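Local coordinates for reducing end xylose-releasing exo-oligoxylanase (Bacillus halodurans, PDB 1WU4), which hydrolyses xylooligosaccharides of three or more units with inversion of anomeric configuration, releasing xylose from the reducing end, at residues G258-F261 / S262-R266. The protein carries 1 engineered substitution. Numbering follows the deposited sequence.
Sequences GHFF and SDSYR
The hydroxyl OG of Ser264 reaches back to the loop before it and takes the N-H of Phe261 in a nearly straight bond (N to OG 3.3 Å, 160° at the hydrogen), while the same oxygen is also hydrogen-bonded to Ala241 O. A serine suits this buried place because its short side chain can serve two backbone groups at once; with OG anti to its own carbonyl carbon and beside the backbone N, the hydroxyl is turned back toward Phe261 N. Ser264 CB packs against Phe260 CD1 at 3.4 Å. The carbonyl of Phe261 points toward the start of helix 265-278, where Tyr265 N gives Phe261 O a weak bond of 3.4 Å. That oxygen also lies over one face of the Tyr265 ring, offset toward the rim. Phe260 swings its ring forward, CG anti to the backbone N (chi1 -173°), and meets the tyrosine at an oblique angle, Phe260 CE2 lying 3.5 Å from Tyr265 CE1 with the planes at 52°. The apolar ring of a phenylalanine suits this contact; an alanine here would probably open a gap beside Tyr265 and leave that ring freer to shift. The phenol oxygen Tyr265 OH, bonded to Ser317, also donates to a water (2.6 Å from OH to the water O) that in turn donates to Phe260 O, tying the tyrosine back to the loop backbone. Further along, Asp263 O accepts both Arg266 N and Arg266 NE, the latter on a lone pair at 3.2 Å. The guanidinium also pairs NH2 with Asp263 OD2 and NH1 with Glu70, linking the presumed proton acceptor Asp263 and proton donor Glu70, as inferred from relatives. The whole forms the loop-to-helix entry to helix 265-278 in the (alpha/alpha)6 barrel of glycoside hydrolase family 8, at its inverting active site.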
ATOM      1  N   GLY A 258      10.555 -15.715   3.336  1.00  9.07           N
ATOM      2  CA  GLY A 258      10.528 -15.605   4.783  1.00  8.29           C
ATOM      3  C   GLY A 258      11.489 -14.615   5.412  1.00 10.16           C
ATOM      4  O   GLY A 258      11.730 -14.682   6.615  1.00 10.34           O
ATOM      5  N   HIS A 259      12.016 -13.678   4.629  1.00  9.18           N
ATOM      6  CA  HIS A 259      12.971 -12.712   5.157  1.00  8.73           C
ATOM      7  C   HIS A 259      12.526 -11.268   4.957  1.00  9.82           C
ATOM      8  O   HIS A 259      11.440 -11.009   4.431  1.00  8.91           O
ATOM      9  CB  HIS A 259      14.331 -12.952   4.497  1.00 11.17           C
ATOM     10  CG  HIS A 259      14.743 -14.391   4.501  1.00 10.61           C
ATOM     11  ND1 HIS A 259      14.969 -15.094   5.664  1.00 10.71           N
ATOM     12  CD2 HIS A 259      14.906 -15.274   3.490  1.00 10.42           C
ATOM     13  CE1 HIS A 259      15.251 -16.352   5.369  1.00  9.07           C
ATOM     14  NE2 HIS A 259      15.218 -16.487   4.055  1.00  9.60           N
ATOM     15  N   PHE A 260      13.355 -10.330   5.407  1.00  8.78           N
ATOM     16  CA  PHE A 260      13.044  -8.913   5.261  1.00  9.17           C
ATOM     17  C   PHE A 260      13.519  -8.476   3.887  1.00  8.64           C
ATOM     18  O   PHE A 260      14.721  -8.329   3.648  1.00 10.04           O
ATOM     19  CB  PHE A 260      13.747  -8.080   6.336  1.00  8.44           C
ATOM     20  CG  PHE A 260      13.337  -6.632   6.335  1.00  8.57           C
ATOM     21  CD1 PHE A 260      12.076  -6.256   6.790  1.00  8.67           C
ATOM     22  CD2 PHE A 260      14.199  -5.649   5.863  1.00  9.08           C
ATOM     23  CE1 PHE A 260      11.679  -4.923   6.775  1.00  8.45           C
ATOM     24  CE2 PHE A 260      13.810  -4.311   5.842  1.00  9.36           C
ATOM     25  CZ  PHE A 260      12.547  -3.948   6.301  1.00  8.05           C
ATOM     26  N   PHE A 261      12.568  -8.289   2.980  1.00  9.14           N
ATOM     27  CA  PHE A 261      12.891  -7.880   1.627  1.00  8.86           C
ATOM     28  C   PHE A 261      11.788  -6.986   1.060  1.00  8.69           C
ATOM     29  O   PHE A 261      10.971  -6.444   1.802  1.00 10.18           O
ATOM     30  CB  PHE A 261      13.118  -9.114   0.741  1.00 12.10           C
ATOM     31  CG  PHE A 261      14.124  -8.896  -0.364  1.00  9.94           C
ATOM     32  CD1 PHE A 261      13.813  -9.230  -1.676  1.00 11.46           C
ATOM     33  CD2 PHE A 261      15.387  -8.371  -0.089  1.00 10.82           C
ATOM     34  CE1 PHE A 261      14.742  -9.046  -2.700  1.00 14.38           C
ATOM     35  CE2 PHE A 261      16.323  -8.184  -1.109  1.00 12.14           C
ATOM     36  CZ  PHE A 261      15.998  -8.523  -2.416  1.00 11.36           C
ATOM     37  N   SER A 262      11.761  -6.857  -0.261  1.00  9.83           N
ATOM     38  CA  SER A 262      10.817  -5.986  -0.960  1.00  9.70           C
ATOM     39  C   SER A 262       9.408  -5.787  -0.398  1.00  8.86           C
ATOM     40  O   SER A 262       9.002  -4.654  -0.156  1.00 10.74           O
ATOM     41  CB  SER A 262      10.741  -6.413  -2.424  1.00  9.75           C
ATOM     42  OG  SER A 262      12.051  -6.486  -2.965  1.00 11.50           O
ATOM     43  N   ASP A 263       8.652  -6.864  -0.208  1.00  8.70           N
ATOM     44  CA  ASP A 263       7.295  -6.736   0.329  1.00  8.59           C
ATOM     45  C   ASP A 263       7.294  -6.084   1.711  1.00  9.37           C
ATOM     46  O   ASP A 263       6.499  -5.181   1.989  1.00  9.21           O
ATOM     47  CB  ASP A 263       6.634  -8.114   0.464  1.00  9.83           C
ATOM     48  CG  ASP A 263       6.003  -8.605  -0.823  1.00  9.99           C
ATOM     49  OD1 ASP A 263       6.514  -8.288  -1.913  1.00 11.75           O
ATOM     50  OD2 ASP A 263       4.993  -9.338  -0.735  1.00 12.23           O
ATOM     51  N   SER A 264       8.198  -6.567   2.561  1.00  7.90           N
ATOM     52  CA  SER A 264       8.343  -6.139   3.951  1.00  8.64           C
ATOM     53  C   SER A 264       8.480  -4.648   4.205  1.00  7.84           C
ATOM     54  O   SER A 264       8.033  -4.151   5.238  1.00  9.01           O
ATOM     55  CB  SER A 264       9.565  -6.814   4.583  1.00  9.08           C
ATOM     56  OG  SER A 264       9.605  -8.202   4.321  1.00  9.93           O
ATOM     57  N   TYR A 265       9.125  -3.943   3.285  1.00  9.42           N
ATOM     58  CA  TYR A 265       9.359  -2.519   3.463  1.00  8.52           C
ATOM     59  C   TYR A 265       8.092  -1.732   3.761  1.00  9.28           C
ATOM     60  O   TYR A 265       8.119  -0.762   4.518  1.00  9.62           O
ATOM     61  CB  TYR A 265      10.049  -1.938   2.225  1.00  8.24           C
ATOM     62  CG  TYR A 265      11.338  -2.633   1.835  1.00  8.62           C
ATOM     63  CD1 TYR A 265      12.007  -3.478   2.726  1.00  9.36           C
ATOM     64  CD2 TYR A 265      11.901  -2.430   0.573  1.00  9.67           C
ATOM     65  CE1 TYR A 265      13.202  -4.102   2.368  1.00  9.49           C
ATOM     66  CE2 TYR A 265      13.096  -3.047   0.210  1.00  9.44           C
ATOM     67  CZ  TYR A 265      13.738  -3.879   1.107  1.00  9.36           C
ATOM     68  OH  TYR A 265      14.911  -4.490   0.740  1.00 10.14           O
ATOM     69  N   ARG A 266       6.978  -2.160   3.179  1.00  8.55           N
ATOM     70  CA  ARG A 266       5.718  -1.459   3.367  1.00  8.94           C
ATOM     71  C   ARG A 266       5.136  -1.522   4.771  1.00  8.06           C
ATOM     72  O   ARG A 266       4.297  -0.698   5.128  1.00  8.72           O
ATOM     73  CB  ARG A 266       4.703  -1.961   2.342  1.00  8.49           C
ATOM     74  CG  ARG A 266       5.157  -1.677   0.921  1.00  9.60           C
ATOM     75  CD  ARG A 266       4.289  -2.352  -0.118  1.00 10.29           C
ATOM     76  NE  ARG A 266       4.336  -3.804  -0.001  1.00  9.83           N
ATOM     77  CZ  ARG A 266       3.921  -4.638  -0.945  1.00 10.51           C
ATOM     78  NH1 ARG A 266       3.430  -4.162  -2.081  1.00 11.43           N
ATOM     79  NH2 ARG A 266       3.991  -5.948  -0.750  1.00 10.13           N
TER
HETATM   80  O   HOH W   1      15.915  -5.958   2.666  1.00 10.81           O